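Local coordinates for protein serine-pyruvate aminotransferase (agxt) (Sulfolobus solfataricus, PDB 3ZRP) that uses pyridoxal 5'-phosphate as cofactor and probably transfers amino groups from serine to pyruvate and from alanine to glyoxylate, at residues D90-E93 and Q94-R98; P110-Y113 and V114-G117; E118-E121 and E122-S126; N266-K269 and R270-V274; I353-I356 and E357-R361. All blocks are in the same frame, centred on the assembly; numbering follows the deposited sequence.

Interaction 1: residues D90-E93 and Q94-R98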
# COMPACT_ATOMS: atom_id res chain seq x y z
N ASP A 90 0.59 14.49 16.51
CA ASP A 90 0.05 15.56 15.69
C ASP A 90 -0.54 15.05 14.38
O ASP A 90 -1.44 15.67 13.82
CB ASP A 90 1.13 16.61 15.42
CG ASP A 90 1.49 17.42 16.68
OD1 ASP A 90 0.79 17.37 17.72
OD2 ASP A 90 2.51 18.10 16.65
N ARG A 91 -0.02 13.93 13.88
CA ARG A 91 -0.57 13.34 12.65
C ARG A 91 -2.05 12.96 12.79
O ARG A 91 -2.80 13.07 11.82
CB ARG A 91 0.31 12.18 12.13
CG ARG A 91 -0.24 11.42 10.92
CD ARG A 91 0.87 10.63 10.21
NE ARG A 91 1.80 11.62 9.63
CZ ARG A 91 2.69 11.38 8.68
NH1 ARG A 91 2.82 10.17 8.14
NH2 ARG A 91 3.45 12.37 8.25
N TRP A 92 -2.48 12.50 13.96
CA TRP A 92 -3.90 12.27 14.16
C TRP A 92 -4.71 13.55 13.82
O TRP A 92 -5.72 13.48 13.11
CB TRP A 92 -4.20 11.90 15.62
CG TRP A 92 -3.87 10.51 16.09
CD1 TRP A 92 -3.00 10.19 17.08
CD2 TRP A 92 -4.46 9.28 15.64
NE1 TRP A 92 -2.99 8.83 17.27
CE2 TRP A 92 -3.87 8.25 16.39
CE3 TRP A 92 -5.40 8.95 14.65
CZ2 TRP A 92 -4.22 6.90 16.22
CZ3 TRP A 92 -5.74 7.61 14.46
CH2 TRP A 92 -5.14 6.59 15.24
N GLU A 93 -4.27 14.69 14.33
CA GLU A 93 -4.91 15.99 14.04
C GLU A 93 -4.89 16.34 12.54
O GLU A 93 -5.90 16.79 11.98
CB GLU A 93 -4.28 17.13 14.87
CG GLU A 93 -4.99 18.46 14.71
CD GLU A 93 -4.37 19.61 15.45
OE1 GLU A 93 -3.12 19.69 15.56
OE2 GLU A 93 -5.15 20.47 15.91
N GLN A 94 -3.74 16.13 11.89
CA GLN A 94 -3.61 16.39 10.43
C GLN A 94 -4.59 15.53 9.61
O GLN A 94 -5.24 16.05 8.68
CB GLN A 94 -2.16 16.23 9.95
CG GLN A 94 -1.22 17.28 10.58
CD GLN A 94 -1.68 18.69 10.27
OE1 GLN A 94 -2.10 19.45 11.17
NE2 GLN A 94 -1.65 19.05 8.99
N ILE A 95 -4.70 14.25 9.97
CA ILE A 95 -5.68 13.34 9.36
C ILE A 95 -7.12 13.83 9.60
O ILE A 95 -7.89 14.02 8.63
CB ILE A 95 -5.53 11.88 9.88
CG1 ILE A 95 -4.18 11.27 9.46
CG2 ILE A 95 -6.70 10.99 9.43
CD1 ILE A 95 -3.83 9.95 10.21
N PHE A 96 -7.46 14.08 10.86
CA PHE A 96 -8.84 14.42 11.20
C PHE A 96 -9.29 15.79 10.69
O PHE A 96 -10.49 16.00 10.59
CB PHE A 96 -9.14 14.28 12.71
CG PHE A 96 -9.06 12.86 13.25
CD1 PHE A 96 -9.66 11.79 12.57
CD2 PHE A 96 -8.38 12.60 14.44
CE1 PHE A 96 -9.60 10.49 13.08
CE2 PHE A 96 -8.31 11.29 14.97
CZ PHE A 96 -8.91 10.24 14.28
N LYS A 97 -8.35 16.68 10.36
CA LYS A 97 -8.65 17.96 9.71
C LYS A 97 -9.33 17.77 8.36
O LYS A 97 -10.03 18.65 7.88
CB LYS A 97 -7.37 18.77 9.49
CG LYS A 97 -6.99 19.77 10.59
CD LYS A 97 -5.78 20.61 10.11
CE LYS A 97 -4.98 21.24 11.25
NZ LYS A 97 -5.77 22.22 12.04
N ARG A 98 -9.12 16.60 7.75
CA ARG A 98 -9.72 16.29 6.45
C ARG A 98 -11.16 15.79 6.56
O ARG A 98 -11.81 15.58 5.54
CB ARG A 98 -8.87 15.26 5.71
CG ARG A 98 -7.40 15.65 5.45
CD ARG A 98 -7.27 17.04 4.83
NE ARG A 98 -7.91 17.07 3.52
CZ ARG A 98 -7.94 18.12 2.69
NH1 ARG A 98 -7.35 19.25 3.05
NH2 ARG A 98 -8.58 18.03 1.52
O HOH W 1 -1.13 18.79 13.89
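Trp-92 and Phe-96, one helical turn apart, form the tight side of this contact: both side chains lean the same way, and Trp-92 CE3 meets Phe-96 CE2 at 3.7 Å. The ring planes are within 12° of parallel, but they are slid so far apart, with 5.8 Å between the centroid of the Trp-92 six-membered ring and that of Phe-96, that overlap is slight and the pair touches along neighbouring atoms. Phe-96 CG lies anti to its own carbonyl carbon (chi1 -65°), which folds the ring back over the preceding turn and brings CD2 to 3.1 Å from Trp-92 O. That oxygen also accepts the backbone N-H of Phe-96. Next to this pair, Ile-95 CD1 rests on Arg-91 CG at 3.9 Å, the two chains crossing at a slant. The other side of the helix is looser and wetter. There a water sits 2.7 Å from Glu-93 OE1 and within bonding distance of Gln-94 OE1, and could link the two, while Glu-93 OE2 and Lys-97 NZ stay 4.3 Å apart, too far for a salt bridge; the firmer partner of Glu-93 is Arg-107, which also pairs with Asp-90 OD1, itself bonded to Ser-84 OG. Arg-91 NH1 bonds Thr-64 OG1, a cofactor-binding residue, and Phe-241 O of the second subunit, placing this turn at the rim of the active site. The helix is the crossover of the beta-alpha-beta unit formed by strand 79-83, helix 87-96 and strand 102-106; Trp-92 packs on Met-67 of helix 63-69 and Val-161 of strand 157-163, and Phe-96 on Val-103 of strand 102-106.

Interaction 2: residues P110-Y113 and V114-G117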
# COMPACT_ATOMS: atom_id res chain seq x y z
N PRO A 110 8.03 20.28 25.41
CA PRO A 110 8.78 19.43 24.47
C PRO A 110 9.47 18.23 25.12
O PRO A 110 10.15 18.38 26.14
CB PRO A 110 9.81 20.39 23.88
CG PRO A 110 9.08 21.72 23.87
CD PRO A 110 8.26 21.72 25.14
N GLY A 111 9.26 17.05 24.55
CA GLY A 111 9.99 15.85 24.99
C GLY A 111 9.43 15.20 26.22
O GLY A 111 9.97 14.22 26.71
N ASP A 112 8.36 15.79 26.75
CA ASP A 112 7.64 15.25 27.91
C ASP A 112 6.44 14.45 27.41
O ASP A 112 6.33 14.16 26.21
CB ASP A 112 7.17 16.40 28.82
CG ASP A 112 7.11 16.02 30.29
OD1 ASP A 112 6.47 15.01 30.68
OD2 ASP A 112 7.73 16.73 31.09
N TYR A 113 5.54 14.08 28.32
CA TYR A 113 4.36 13.30 27.98
C TYR A 113 3.15 13.75 28.80
O TYR A 113 3.31 14.27 29.90
CB TYR A 113 4.60 11.81 28.16
CG TYR A 113 4.74 11.32 29.59
CD1 TYR A 113 5.97 11.38 30.28
CD2 TYR A 113 3.65 10.76 30.25
CE1 TYR A 113 6.08 10.93 31.61
CE2 TYR A 113 3.76 10.29 31.56
CZ TYR A 113 4.97 10.38 32.23
OH TYR A 113 5.05 9.91 33.53
N VAL A 114 1.95 13.57 28.25
CA VAL A 114 0.70 13.99 28.90
C VAL A 114 0.36 12.97 29.97
O VAL A 114 0.22 11.80 29.69
CB VAL A 114 -0.47 14.09 27.89
CG1 VAL A 114 -1.74 14.59 28.59
CG2 VAL A 114 -0.08 15.05 26.77
N LYS A 115 0.22 13.44 31.22
CA LYS A 115 -0.01 12.55 32.36
C LYS A 115 -1.42 11.96 32.33
O LYS A 115 -2.33 12.62 31.85
CB LYS A 115 0.24 13.30 33.67
CG LYS A 115 1.60 14.00 33.73
CD LYS A 115 2.74 12.96 33.64
CE LYS A 115 4.12 13.63 33.63
NZ LYS A 115 4.28 14.65 32.57
N PRO A 116 -1.59 10.72 32.85
CA PRO A 116 -2.92 10.14 32.90
C PRO A 116 -3.96 11.06 33.56
O PRO A 116 -5.09 11.14 33.08
CB PRO A 116 -2.71 8.87 33.73
CG PRO A 116 -1.30 8.47 33.44
CD PRO A 116 -0.56 9.76 33.30
N GLY A 117 -3.55 11.77 34.61
CA GLY A 117 -4.45 12.71 35.32
C GLY A 117 -4.93 13.87 34.47
O GLY A 117 -6.06 14.33 34.63
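In one of its two modelled conformations Lys-115 lays its CD and CE over one face of the Tyr-113 ring, CE standing 3.6 Å above the ring plane and displaced toward the rim in a CH-pi contact. Its NZ lies 4.2 Å from the ring centroid and only 7° off the normal, a cation-pi geometry. Bends at chi2 (-63°) and chi4 (-55°) curl the lysine back over the residues before it, and the ammonium is gripped twice more: it donates to Tyr-113 O at 2.9 Å and forms a salt bridge with Asp-112 OD1, also at 2.9 Å, arriving from above the carboxylate plane. The same OD1 takes the Tyr-113 N-H on its anti lone pair at 2.7 Å, which fixes the carboxylate against the next residue's backbone. With an alanine in place of Tyr-113, Lys-115 would probably lose the aromatic face under its CD and CE and keep only its bonds to oxygen, and Glu-295, the partner of the phenol OH, would be left without its mate. Lys-115 is the N-cap of helix 116-125, its N-H bonded to Glu-118 OE1. The segment leads from strand 102-106 into that helix, with Tyr-113 against Pro-145 and Pro-116 against Val-149 of helix 146-153.

Interaction 3: residues E118-E121 and E122-S126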
# COMPACT_ATOMS: atom_id res chain seq x y z
N GLU A 118 -4.07 14.34 33.57
CA GLU A 118 -4.41 15.45 32.69
C GLU A 118 -5.42 15.01 31.61
O GLU A 118 -6.29 15.80 31.21
CB GLU A 118 -3.14 16.06 32.08
CG GLU A 118 -2.13 16.47 33.15
CD GLU A 118 -0.74 16.79 32.62
OE1 GLU A 118 -0.33 16.25 31.57
OE2 GLU A 118 -0.04 17.58 33.29
N VAL A 119 -5.30 13.76 31.14
CA VAL A 119 -6.29 13.20 30.20
C VAL A 119 -7.62 12.97 30.92
O VAL A 119 -8.71 13.27 30.37
CB VAL A 119 -5.83 11.88 29.47
CG1 VAL A 119 -6.83 11.52 28.34
CG2 VAL A 119 -4.40 12.01 28.90
N GLU A 120 -7.53 12.41 32.13
CA GLU A 120 -8.71 12.18 32.96
C GLU A 120 -9.53 13.45 33.19
O GLU A 120 -10.75 13.43 33.03
CB GLU A 120 -8.30 11.59 34.32
CG GLU A 120 -9.47 11.24 35.23
CD GLU A 120 -9.02 10.86 36.64
OE1 GLU A 120 -7.98 11.35 37.09
OE2 GLU A 120 -9.75 10.09 37.29
N GLU A 121 -8.85 14.54 33.53
CA GLU A 121 -9.48 15.84 33.77
C GLU A 121 -10.28 16.30 32.55
O GLU A 121 -11.42 16.81 32.67
CB GLU A 121 -8.41 16.88 34.12
CG GLU A 121 -8.96 18.24 34.52
CD GLU A 121 -7.89 19.33 34.59
OE1 GLU A 121 -6.68 19.04 34.42
OE2 GLU A 121 -8.27 20.50 34.80
N GLU A 122 -9.70 16.12 31.37
CA GLU A 122 -10.32 16.56 30.13
C GLU A 122 -11.55 15.73 29.79
O GLU A 122 -12.62 16.29 29.47
CB GLU A 122 -9.31 16.58 28.97
CG GLU A 122 -9.88 17.10 27.65
CD GLU A 122 -10.42 18.53 27.75
OE1 GLU A 122 -9.88 19.35 28.53
OE2 GLU A 122 -11.38 18.85 27.04
N VAL A 123 -11.43 14.41 29.88
CA VAL A 123 -12.55 13.55 29.47
C VAL A 123 -13.69 13.58 30.50
O VAL A 123 -14.80 13.16 30.18
CB VAL A 123 -12.13 12.07 29.17
CG1 VAL A 123 -11.04 12.04 28.09
CG2 VAL A 123 -11.70 11.31 30.47
N ARG A 124 -13.41 14.06 31.71
CA ARG A 124 -14.44 14.20 32.75
C ARG A 124 -15.21 15.50 32.59
O ARG A 124 -16.40 15.56 32.91
CB ARG A 124 -13.85 14.12 34.15
CG ARG A 124 -13.54 12.70 34.55
CD ARG A 124 -12.87 12.64 35.88
NE ARG A 124 -13.85 12.54 36.96
CZ ARG A 124 -13.62 11.95 38.13
NH1 ARG A 124 -12.44 11.38 38.38
NH2 ARG A 124 -14.58 11.92 39.05
N LYS A 125 -14.52 16.52 32.09
CA LYS A 125 -15.11 17.83 31.86
C LYS A 125 -16.02 17.85 30.62
O LYS A 125 -17.11 18.44 30.64
CB LYS A 125 -13.98 18.86 31.75
CG LYS A 125 -14.40 20.23 31.28
CD LYS A 125 -13.21 21.19 31.25
CE LYS A 125 -13.55 22.41 30.39
NZ LYS A 125 -12.62 23.55 30.63
N SER A 126 -15.57 17.21 29.54
CA SER A 126 -16.25 17.21 28.25
C SER A 126 -16.45 15.80 27.73
O SER A 126 -15.68 14.88 28.05
CB SER A 126 -15.45 18.02 27.20
OG SER A 126 -15.28 19.36 27.62
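The guanidinium of Arg-124 is met at its edge, near its plane, by the carboxylate of Glu-120, one helical turn earlier. The two flat groups are not coplanar: their planes stand 50° apart, and a single oxygen, Glu-120 OE2, reaches a single nitrogen, Arg-124 NH1, at 3.2 Å. The N-H points only roughly at that oxygen, with an angle of 134°, so the salt bridge rests on a weak hydrogen bond and lacks the paired bonds of a two-pronged arrangement. Both chains run side by side in the same direction, and their aliphatic parts touch where Glu-120 CG meets Arg-124 CD at 3.7 Å. Glu-120 extends with CG anti to the backbone N, while Arg-124 bends at chi3 (89°), which brings its head round toward the acid. On another side of the helix Val-119 and Val-123 make a thin apolar contact, CG1 to CG1 at 4.2 Å. Both valines pack on Leu-81 of strand 79-83 and on Ile-153 of helix 146-153, so this side faces the body of the large domain. Successive N-H...O bonds run beneath, including Val-123 N to Val-119 O at 3.0 Å; the first, Glu-122 N to Glu-118 O, is weak at 3.4 Å. Glu-122 turns to Tyr-128 OH and packs on Leu-106 of strand 102-106. The chemistry is that of an amphipathic surface helix: valines fasten it to the sheet, and the i to i+4 ion pair, on a side where Arg-124 is exposed, is probably softened by solvent and is likely to add only modestly to helix stability.

Interaction 4: residues N266-K269 and R270-V274; sequences NRIK and RHTMV
His-271 ND1 donates to Arg-267 O at 2.8 Å in a nearly straight bond, the oxygen lying close to the plane of the imidazole. The torsion chi1 of -75° turns the ring back over the preceding turn, where ND1 comes in above the plane of the carbonyl; the backbone N-H of His-271 reaches the same oxygen from the opposite face at 3.0 Å. Arg-267 O therefore holds two donors from one residue, while His-271 NE2 accepts from the backbone N-H of Gly-342. This is an i to i+4 side-chain-to-backbone bond within helix 264-284, which the histidine fastens to the loop at Gly-342. Replacing His-271 by a leucine would probably leave the Gly-342 N-H without its acceptor and strip Arg-267 O of its second donor. Arg-267, in the conformer described, stretches out from CG to NE, and Arg-270 is bent at chi3 (56°), which sets its NH2 over one face of the Arg-267 guanidinium, 3.3 Å from Arg-267 NH1, with the two planes 77° apart. Glu-262 bridges both arginines and probably offsets their like charges. Further bonds run from Arg-267 NH2 to Ala-190 O and from Arg-270 NH1 to Val-344 O.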
# COMPACT_ATOMS: atom_id res chain seq x y z
N ASN A 266 9.87 -12.80 25.68
CA ASN A 266 11.32 -12.78 25.50
C ASN A 266 11.75 -11.62 24.60
O ASN A 266 12.76 -10.97 24.84
CB ASN A 266 11.82 -14.12 24.94
CG ASN A 266 11.69 -15.27 25.95
OD1 ASN A 266 11.87 -15.08 27.15
ND2 ASN A 266 11.34 -16.46 25.46
N ARG A 267 10.94 -11.35 23.58
CA ARG A 267 11.21 -10.27 22.63
C ARG A 267 11.15 -8.92 23.34
O ARG A 267 12.01 -8.05 23.13
CB ARG A 267 10.22 -10.34 21.48
CG ARG A 267 10.48 -9.39 20.35
CD ARG A 267 9.48 -9.67 19.24
NE ARG A 267 9.71 -8.81 18.08
CZ ARG A 267 10.56 -9.11 17.10
NH1 ARG A 267 11.29 -10.23 17.15
NH2 ARG A 267 10.70 -8.28 16.07
N ILE A 268 10.14 -8.75 24.19
CA ILE A 268 9.98 -7.53 24.98
C ILE A 268 11.21 -7.36 25.89
O ILE A 268 11.84 -6.30 25.90
CB ILE A 268 8.66 -7.54 25.79
CG1 ILE A 268 7.45 -7.37 24.86
CG2 ILE A 268 8.63 -6.47 26.87
CD1 ILE A 268 6.12 -7.84 25.48
N LYS A 269 11.57 -8.42 26.61
CA LYS A 269 12.73 -8.41 27.51
C LYS A 269 14.01 -8.04 26.78
O LYS A 269 14.81 -7.24 27.30
CB LYS A 269 12.87 -9.76 28.23
CG LYS A 269 11.86 -9.94 29.35
CD LYS A 269 11.90 -11.34 29.93
CE LYS A 269 10.70 -11.59 30.84
NZ LYS A 269 10.36 -13.04 30.91
N ARG A 270 14.20 -8.61 25.58
CA ARG A 270 15.37 -8.24 24.74
C ARG A 270 15.40 -6.75 24.41
O ARG A 270 16.46 -6.14 24.52
CB ARG A 270 15.47 -9.10 23.46
CG ARG A 270 16.56 -8.61 22.45
CD ARG A 270 16.76 -9.65 21.31
NE ARG A 270 15.50 -9.96 20.62
CZ ARG A 270 14.96 -9.19 19.68
NH1 ARG A 270 15.55 -8.06 19.30
NH2 ARG A 270 13.82 -9.55 19.11
N HIS A 271 14.27 -6.18 23.96
CA HIS A 271 14.20 -4.74 23.73
C HIS A 271 14.50 -3.93 25.00
O HIS A 271 15.23 -2.95 24.95
CB HIS A 271 12.81 -4.33 23.16
CG HIS A 271 12.64 -4.70 21.72
ND1 HIS A 271 12.24 -5.95 21.32
CD2 HIS A 271 12.86 -3.99 20.58
CE1 HIS A 271 12.20 -6.00 19.99
NE2 HIS A 271 12.56 -4.82 19.52
N THR A 272 13.94 -4.35 26.14
CA THR A 272 14.22 -3.65 27.41
C THR A 272 15.72 -3.66 27.73
O THR A 272 16.29 -2.63 28.08
CB THR A 272 13.45 -4.28 28.58
OG1 THR A 272 12.05 -4.35 28.27
CG2 THR A 272 13.65 -3.47 29.88
N MET A 273 16.35 -4.84 27.59
CA MET A 273 17.78 -5.01 27.89
C MET A 273 18.65 -4.18 26.95
O MET A 273 19.53 -3.42 27.40
CB MET A 273 18.18 -6.48 27.80
CG MET A 273 19.70 -6.71 27.98
SD MET A 273 20.23 -8.40 27.67
CE MET A 273 19.42 -9.31 29.00
N VAL A 274 18.40 -4.31 25.65
CA VAL A 274 19.18 -3.59 24.66
C VAL A 274 19.03 -2.07 24.85
O VAL A 274 20.02 -1.34 24.82
CB VAL A 274 18.81 -3.99 23.18
CG1 VAL A 274 19.41 -3.00 22.17
CG2 VAL A 274 19.26 -5.41 22.88

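Interaction 5: residues I353-I356 and E357-R361; sequences ISVI and ERTLR
Ile-353 begins the contact through its backbone, its O accepting from Glu-357 N at 2.8 Å, while its side chain packs on Ile-278 and Leu-282 of helix 264-284. Ser-354 follows with another backbone bond, from Arg-358 N to its O. Arg-358 places CG between its backbone N and carbonyl carbon (chi1 54°), an uncommon choice in a helix that carries its otherwise extended chain back along the preceding turn, CG lying 3.4 Å from Ser-354 O. Val-355 meets this arginine with CG2, which sits 3.8 Å above one face of the guanidinium and toward its rim. Its carbonyl oxygen is gripped twice by Thr-359: by the backbone N at 3.0 Å and by the hydroxyl OG1 at 2.6 Å, the two donors coming from opposite faces of the carbonyl plane. With chi1 at -51°, the hydroxyl swings back toward the previous turn, the familiar way a threonine inside a helix satisfies its own OH. The segment belongs to helix 346-363, which packs against helices 264-284 and 311-319 and strand 335-339 in the smaller domain of this class-V aminotransferase. Ile-356 closes the first segment: its CG2 touches Leu-360 CD1 at 3.7 Å, the two side chains running side by side, and Leu-360 CG lies 3.2 Å from Ile-356 O. Around this pair stand Phe-336 and Ile-338 against Ile-356, and Val-314 and Leu-306 against Leu-360.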
# COMPACT_ATOMS: atom_id res chain seq x y z
N ILE A 353 27.20 2.36 20.43
CA ILE A 353 27.92 3.24 21.37
C ILE A 353 29.38 3.43 20.93
O ILE A 353 29.91 4.56 20.98
CB ILE A 353 27.79 2.73 22.81
CG1 ILE A 353 26.32 2.80 23.26
CG2 ILE A 353 28.66 3.54 23.80
CD1 ILE A 353 25.67 4.20 23.10
N SER A 354 30.02 2.35 20.47
CA SER A 354 31.37 2.45 19.92
C SER A 354 31.42 3.47 18.80
O SER A 354 32.27 4.36 18.79
CB SER A 354 31.85 1.09 19.40
OG SER A 354 33.14 1.21 18.83
N VAL A 355 30.48 3.35 17.86
CA VAL A 355 30.41 4.24 16.70
C VAL A 355 30.09 5.66 17.13
O VAL A 355 30.65 6.62 16.60
CB VAL A 355 29.40 3.72 15.64
CG1 VAL A 355 29.23 4.69 14.50
CG2 VAL A 355 29.86 2.38 15.09
N ILE A 356 29.19 5.80 18.10
CA ILE A 356 28.85 7.13 18.60
C ILE A 356 30.10 7.80 19.22
O ILE A 356 30.39 8.97 18.94
CB ILE A 356 27.63 7.11 19.53
CG1 ILE A 356 26.36 6.89 18.70
CG2 ILE A 356 27.52 8.43 20.30
CD1 ILE A 356 25.20 6.30 19.47
N GLU A 357 30.83 7.04 20.03
CA GLU A 357 32.05 7.56 20.67
C GLU A 357 33.06 8.09 19.64
O GLU A 357 33.46 9.26 19.72
CB GLU A 357 32.68 6.54 21.61
CG GLU A 357 33.81 7.11 22.45
CD GLU A 357 34.13 6.29 23.68
OE1 GLU A 357 33.23 5.61 24.23
OE2 GLU A 357 35.29 6.35 24.12
N ARG A 358 33.43 7.26 18.67
CA ARG A 358 34.47 7.69 17.71
C ARG A 358 34.02 8.76 16.71
O ARG A 358 34.83 9.54 16.21
CB ARG A 358 35.17 6.50 17.04
CG ARG A 358 34.30 5.49 16.37
CD ARG A 358 35.10 4.21 16.23
NE ARG A 358 34.63 3.39 15.11
CZ ARG A 358 34.04 2.21 15.24
NH1 ARG A 358 33.85 1.68 16.43
NH2 ARG A 358 33.66 1.55 14.15
N THR A 359 32.71 8.82 16.46
CA THR A 359 32.19 9.86 15.59
C THR A 359 32.18 11.22 16.31
O THR A 359 32.58 12.24 15.73
CB THR A 359 30.80 9.48 15.04
OG1 THR A 359 30.86 8.17 14.48
CG2 THR A 359 30.34 10.46 13.98
N LEU A 360 31.74 11.23 17.57
CA LEU A 360 31.66 12.47 18.35
C LEU A 360 33.05 13.03 18.70
O LEU A 360 33.22 14.25 18.79
CB LEU A 360 30.80 12.27 19.61
CG LEU A 360 29.32 11.95 19.38
CD1 LEU A 360 28.53 11.98 20.68
CD2 LEU A 360 28.71 12.89 18.36
N ARG A 361 34.01 12.13 18.89
CA ARG A 361 35.41 12.48 19.12
C ARG A 361 35.95 13.33 17.97
O ARG A 361 36.53 14.40 18.20
CB ARG A 361 36.23 11.19 19.26
CG ARG A 361 37.69 11.35 19.69
CD ARG A 361 38.09 10.22 20.66
NE ARG A 361 39.42 9.66 20.40
CZ ARG A 361 40.31 9.34 21.35
NH1 ARG A 361 40.03 9.55 22.64
NH2 ARG A 361 41.48 8.83 21.00

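In the fold
All five contacts are local, and four follow the turns of helices; only interaction 2 is a loop running into one. Interactions 2 and 3 share helix 116-125 and touch through Val-114 and Val-119, so the lysine-tyrosine-aspartate cluster at its start passes into a more exposed helix with a weak ion pair. Interaction 1 lies in the same sheet-based region, about 20 Å from interaction 2 between centres, and combines aromatic packing with an arginine close to the cofactor and the second subunit. Interactions 4 and 5 lie on helices 264-284 and 346-363, which pack together: the former, partly buried, relies on polar and charged groups, the latter, the most buried, on aliphatic side chains and a threonine hydroxyl turned onto the backbone.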